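Local coordinates for protein A151R (African swine fever virus Georgia 2007/1, PDB 7CMA) that is a zinc-binding non-structural viral protein, possibly an oxygenase, whose biochemical activity is not firmly assigned, at residues Ser41-Phe53 with Lys64-Ala76. Numbering follows the deposited sequence.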
loop_
_atom_site.group_PDB
_atom_site.type_symbol
_atom_site.label_atom_id
_atom_site.label_comp_id
_atom_site.label_asym_id
_atom_site.label_seq_id
_atom_site.Cartn_x
_atom_site.Cartn_y
_atom_site.Cartn_z
ATOM N N SER A 41 9.480 -5.287 -29.039
ATOM C CA SER A 41 8.127 -5.556 -29.589
ATOM C C SER A 41 7.266 -4.290 -29.559
ATOM O O SER A 41 7.645 -3.308 -28.871
ATOM C CB SER A 41 7.455 -6.693 -28.856
ATOM O OG SER A 41 8.136 -6.996 -27.655
ATOM N N GLU A 42 6.099 -4.363 -30.203
ATOM C CA GLU A 42 5.107 -3.262 -30.302
ATOM C C GLU A 42 3.715 -3.876 -30.466
ATOM O O GLU A 42 3.569 -4.800 -31.284
ATOM C CB GLU A 42 5.439 -2.344 -31.483
ATOM C CG GLU A 42 4.446 -1.203 -31.666
ATOM C CD GLU A 42 4.723 -0.284 -32.847
ATOM O OE1 GLU A 42 5.822 -0.370 -33.413
ATOM O OE2 GLU A 42 3.824 0.506 -33.208
ATOM N N ILE A 43 2.762 -3.444 -29.645
ATOM C CA ILE A 43 1.325 -3.777 -29.824
ATOM C C ILE A 43 0.561 -2.487 -30.110
ATOM O O ILE A 43 0.700 -1.530 -29.321
ATOM C CB ILE A 43 0.776 -4.532 -28.598
ATOM C CG1 ILE A 43 1.435 -5.908 -28.467
ATOM C CG2 ILE A 43 -0.738 -4.639 -28.664
ATOM C CD1 ILE A 43 1.680 -6.344 -27.044
ATOM N N SER A 44 -0.007 -2.393 -31.309
ATOM C CA SER A 44 -0.705 -1.174 -31.787
ATOM C C SER A 44 -2.043 -1.563 -32.413
ATOM O O SER A 44 -2.090 -2.576 -33.121
ATOM C CB SER A 44 0.157 -0.406 -32.751
ATOM O OG SER A 44 1.309 0.089 -32.095
ATOM N N TYR A 45 -3.103 -0.836 -32.069
ATOM C CA TYR A 45 -4.443 -0.971 -32.686
ATOM C C TYR A 45 -4.428 -0.290 -34.058
ATOM O O TYR A 45 -4.239 0.934 -34.091
ATOM C CB TYR A 45 -5.513 -0.378 -31.773
ATOM C CG TYR A 45 -6.921 -0.758 -32.149
ATOM C CD1 TYR A 45 -7.412 -2.024 -31.879
ATOM C CD2 TYR A 45 -7.740 0.125 -32.834
ATOM C CE1 TYR A 45 -8.703 -2.385 -32.227
ATOM C CE2 TYR A 45 -9.035 -0.219 -33.185
ATOM C CZ TYR A 45 -9.516 -1.479 -32.885
ATOM O OH TYR A 45 -10.781 -1.832 -33.247
ATOM N N ILE A 46 -4.352 -1.097 -35.120
ATOM C CA ILE A 46 -4.363 -0.658 -36.548
ATOM C C ILE A 46 -5.546 -1.329 -37.249
ATOM O O ILE A 46 -5.592 -2.572 -37.262
ATOM C CB ILE A 46 -3.028 -1.001 -37.238
ATOM C CG1 ILE A 46 -1.846 -0.882 -36.270
ATOM C CG2 ILE A 46 -2.840 -0.156 -38.491
ATOM C CD1 ILE A 46 -0.585 -0.333 -36.885
ATOM N N GLY A 47 -6.488 -0.532 -37.759
ATOM C CA GLY A 47 -7.724 -1.019 -38.402
ATOM C C GLY A 47 -8.802 -1.329 -37.377
ATOM O O GLY A 47 -9.271 -0.387 -36.711
ATOM N N ASN A 48 -9.113 -2.613 -37.187
ATOM C CA ASN A 48 -10.143 -3.090 -36.227
ATOM C C ASN A 48 -9.543 -4.176 -35.324
ATOM O O ASN A 48 -10.310 -4.770 -34.538
ATOM C CB ASN A 48 -11.401 -3.587 -36.949
ATOM C CG ASN A 48 -11.093 -4.341 -38.223
ATOM O OD1 ASN A 48 -10.356 -5.325 -38.205
ATOM N ND2 ASN A 48 -11.667 -3.899 -39.331
ATOM N N THR A 49 -8.216 -4.362 -35.367
ATOM C CA THR A 49 -7.506 -5.387 -34.551
ATOM C C THR A 49 -6.184 -4.825 -34.017
ATOM O O THR A 49 -5.596 -3.939 -34.674
ATOM C CB THR A 49 -7.244 -6.674 -35.347
ATOM O OG1 THR A 49 -6.315 -6.377 -36.390
ATOM C CG2 THR A 49 -8.506 -7.271 -35.934
ATOM N N TYR A 50 -5.664 -5.455 -32.965
ATOM C CA TYR A 50 -4.293 -5.233 -32.449
ATOM C C TYR A 50 -3.314 -6.058 -33.281
ATOM O O TYR A 50 -3.666 -7.182 -33.688
ATOM C CB TYR A 50 -4.215 -5.597 -30.967
ATOM C CG TYR A 50 -4.831 -4.585 -30.035
ATOM C CD1 TYR A 50 -4.124 -3.464 -29.636
ATOM C CD2 TYR A 50 -6.111 -4.755 -29.533
ATOM C CE1 TYR A 50 -4.674 -2.533 -28.773
ATOM C CE2 TYR A 50 -6.672 -3.838 -28.661
ATOM C CZ TYR A 50 -5.943 -2.733 -28.263
ATOM O OH TYR A 50 -6.473 -1.841 -27.377
ATOM N N LYS A 51 -2.171 -5.457 -33.620
ATOM C CA LYS A 51 -1.051 -6.122 -34.334
ATOM C C LYS A 51 0.169 -6.172 -33.413
ATOM O O LYS A 51 0.450 -5.156 -32.740
ATOM C CB LYS A 51 -0.732 -5.377 -35.634
ATOM C CG LYS A 51 -1.524 -5.841 -36.846
ATOM C CD LYS A 51 -2.868 -5.166 -36.991
ATOM C CE LYS A 51 -3.464 -5.337 -38.372
ATOM N NZ LYS A 51 -4.912 -5.025 -38.382
ATOM N N TYR A 52 0.831 -7.330 -33.363
ATOM C CA TYR A 52 2.032 -7.584 -32.526
ATOM C C TYR A 52 3.266 -7.642 -33.432
ATOM O O TYR A 52 3.415 -8.636 -34.170
ATOM C CB TYR A 52 1.854 -8.875 -31.723
ATOM C CG TYR A 52 3.045 -9.278 -30.890
ATOM C CD1 TYR A 52 3.599 -8.405 -29.967
ATOM C CD2 TYR A 52 3.565 -10.561 -30.958
ATOM C CE1 TYR A 52 4.673 -8.777 -29.174
ATOM C CE2 TYR A 52 4.639 -10.949 -30.172
ATOM C CZ TYR A 52 5.196 -10.053 -29.277
ATOM O OH TYR A 52 6.238 -10.429 -28.480
ATOM N N PHE A 53 4.009 -6.530 -33.493
ATOM C CA PHE A 53 5.294 -6.388 -34.230
ATOM C C PHE A 53 6.449 -6.791 -33.311
ATOM O O PHE A 53 6.582 -6.205 -32.218
ATOM C CB PHE A 53 5.488 -4.950 -34.718
ATOM C CG PHE A 53 4.305 -4.350 -35.431
ATOM C CD1 PHE A 53 4.080 -4.607 -36.776
ATOM C CD2 PHE A 53 3.457 -3.469 -34.778
ATOM C CE1 PHE A 53 3.002 -4.033 -37.435
ATOM C CE2 PHE A 53 2.367 -2.916 -35.435
ATOM C CZ PHE A 53 2.130 -3.215 -36.755
ATOM N N LYS A 64 5.072 -9.807 -37.890
ATOM C CA LYS A 64 3.808 -9.036 -37.763
ATOM C C LYS A 64 2.646 -10.019 -37.602
ATOM O O LYS A 64 2.411 -10.808 -38.534
ATOM C CB LYS A 64 3.605 -8.143 -38.991
ATOM C CG LYS A 64 2.335 -7.303 -38.982
ATOM C CD LYS A 64 1.859 -6.906 -40.367
ATOM C CE LYS A 64 1.173 -5.558 -40.395
ATOM N NZ LYS A 64 -0.185 -5.645 -40.983
ATOM N N GLU A 65 1.984 -10.001 -36.443
ATOM C CA GLU A 65 0.916 -10.976 -36.103
ATOM C C GLU A 65 -0.390 -10.225 -35.838
ATOM O O GLU A 65 -0.418 -9.391 -34.910
ATOM C CB GLU A 65 1.330 -11.813 -34.893
ATOM C CG GLU A 65 0.412 -12.992 -34.637
ATOM C CD GLU A 65 0.697 -13.741 -33.347
ATOM O OE1 GLU A 65 -0.270 -14.196 -32.706
ATOM O OE2 GLU A 65 1.884 -13.837 -32.969
ATOM N N ASP A 66 -1.426 -10.506 -36.630
ATOM C CA ASP A 66 -2.806 -10.035 -36.354
ATOM C C ASP A 66 -3.356 -10.827 -35.166
ATOM O O ASP A 66 -3.505 -12.056 -35.300
ATOM C CB ASP A 66 -3.703 -10.167 -37.585
ATOM C CG ASP A 66 -4.908 -9.248 -37.538
ATOM O OD1 ASP A 66 -5.228 -8.763 -36.435
ATOM O OD2 ASP A 66 -5.466 -8.960 -38.615
ATOM N N LEU A 67 -3.476 -10.169 -34.010
ATOM C CA LEU A 67 -4.009 -10.773 -32.759
ATOM C C LEU A 67 -5.516 -11.017 -32.911
ATOM O O LEU A 67 -6.116 -11.590 -31.983
ATOM C CB LEU A 67 -3.718 -9.829 -31.587
ATOM C CG LEU A 67 -2.396 -10.061 -30.850
ATOM C CD1 LEU A 67 -1.481 -10.995 -31.627
ATOM C CD2 LEU A 67 -1.697 -8.742 -30.570
ATOM N N LYS A 68 -6.104 -10.541 -34.014
ATOM C CA LYS A 68 -7.517 -10.812 -34.404
ATOM C C LYS A 68 -8.451 -10.467 -33.236
ATOM O O LYS A 68 -8.664 -9.264 -32.991
ATOM C CB LYS A 68 -7.672 -12.270 -34.845
ATOM C CG LYS A 68 -6.836 -12.667 -36.056
ATOM C CD LYS A 68 -6.285 -14.073 -35.986
ATOM C CE LYS A 68 -6.383 -14.689 -34.606
ATOM N NZ LYS A 68 -6.411 -16.170 -34.667
ATOM N N GLY A 69 -9.054 -11.483 -32.608
ATOM C CA GLY A 69 -10.148 -11.314 -31.629
ATOM C C GLY A 69 -9.633 -10.832 -30.284
ATOM O O GLY A 69 -10.455 -10.376 -29.461
ATOM N N ALA A 70 -8.316 -10.908 -30.073
ATOM C CA ALA A 70 -7.644 -10.573 -28.797
ATOM C C ALA A 70 -8.180 -9.240 -28.273
ATOM O O ALA A 70 -8.082 -8.229 -28.997
ATOM C CB ALA A 70 -6.152 -10.529 -28.990
ATOM N N THR A 71 -8.702 -9.251 -27.048
ATOM C CA THR A 71 -9.241 -8.062 -26.340
ATOM C C THR A 71 -8.087 -7.293 -25.690
ATOM O O THR A 71 -7.112 -7.949 -25.285
ATOM C CB THR A 71 -10.269 -8.494 -25.289
ATOM O OG1 THR A 71 -9.576 -9.283 -24.323
ATOM C CG2 THR A 71 -11.415 -9.287 -25.879
ATOM N N SER A 72 -8.308 -6.009 -25.397
ATOM C CA SER A 72 -7.372 -5.140 -24.638
ATOM C C SER A 72 -7.030 -5.778 -23.286
ATOM O O SER A 72 -5.865 -5.673 -22.865
ATOM C CB SER A 72 -7.945 -3.765 -24.462
ATOM O OG SER A 72 -8.261 -3.192 -25.719
ATOM N N LYS A 73 -8.015 -6.370 -22.605
ATOM C CA LYS A 73 -7.823 -6.970 -21.256
ATOM C C LYS A 73 -6.923 -8.202 -21.378
ATOM O O LYS A 73 -6.028 -8.370 -20.521
ATOM C CB LYS A 73 -9.165 -7.337 -20.616
ATOM C CG LYS A 73 -9.097 -7.662 -19.128
ATOM C CD LYS A 73 -8.398 -6.596 -18.300
ATOM C CE LYS A 73 -9.221 -6.123 -17.119
ATOM N NZ LYS A 73 -8.361 -5.606 -16.029
ATOM N N ASN A 74 -7.136 -9.021 -22.411
ATOM C CA ASN A 74 -6.345 -10.259 -22.620
ATOM C C ASN A 74 -4.917 -9.873 -23.009
ATOM O O ASN A 74 -3.990 -10.584 -22.596
ATOM C CB ASN A 74 -6.986 -11.197 -23.647
ATOM C CG ASN A 74 -7.977 -12.159 -23.021
ATOM O OD1 ASN A 74 -7.826 -12.551 -21.865
ATOM N ND2 ASN A 74 -9.022 -12.501 -23.757
ATOM N N ILE A 75 -4.748 -8.797 -23.784
ATOM C CA ILE A 75 -3.393 -8.308 -24.180
ATOM C C ILE A 75 -2.689 -7.760 -22.935
ATOM O O ILE A 75 -1.529 -8.149 -22.700
ATOM C CB ILE A 75 -3.473 -7.256 -25.301
ATOM C CG1 ILE A 75 -4.328 -7.746 -26.473
ATOM C CG2 ILE A 75 -2.074 -6.841 -25.739
ATOM C CD1 ILE A 75 -3.820 -7.336 -27.831
ATOM N N ALA A 76 -3.410 -6.998 -22.109
ATOM C CA ALA A 76 -2.878 -6.458 -20.836
ATOM C C ALA A 76 -2.295 -7.596 -19.991
ATOM O O ALA A 76 -1.225 -7.394 -19.394
ATOM C CB ALA A 76 -3.958 -5.719 -20.095
#
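With chi1 at 67°, Thr-49 holds OG1 between its own backbone N and carbonyl carbon; Asp-66 swings its carboxylate anti to its backbone N (chi1 -158°), and the two side chains meet at about a right angle. Thr-49 OG1 donates to Asp-66 OD1 over 2.6 Å, on the syn side but tilted out of the carboxylate plane; from the opposite face Lys-68 N reaches the same oxygen and closes an Asx turn, just as the chain enters the type II' turn from Leu-67 to Ala-70. Lys-51, bent at chi2, brings NZ 2.8 Å from Thr-49 OG1 and also to Ile-46 O, but only a long salt bridge, 4.0 Å, links this NZ to Asp-66 OD2. Next to this cluster, strands 49-55 and 61-66 form an antiparallel hairpin in which 61-66 is the outermost strand of the five-stranded sheet within the chain: Tyr-52 N to Glu-65 O is nearly straight at 171°, and Leu-67 N binds Tyr-50 O. On the side facing helix 72-84, Ile-75 CD1 packs 3.6 Å from Tyr-50 CB, while Leu-67 CD2 touches Tyr-52 CB. Tyr-50 OH lies 2.8 Å from Ser-72 OG, which approaches at the ring edge and also bonds Glu-26 of helix 3-28. The carboxylate of Asp-66 thus pins both hairpin and turn, and the nearby ammonium of Lys-51 would probably favour its charged form.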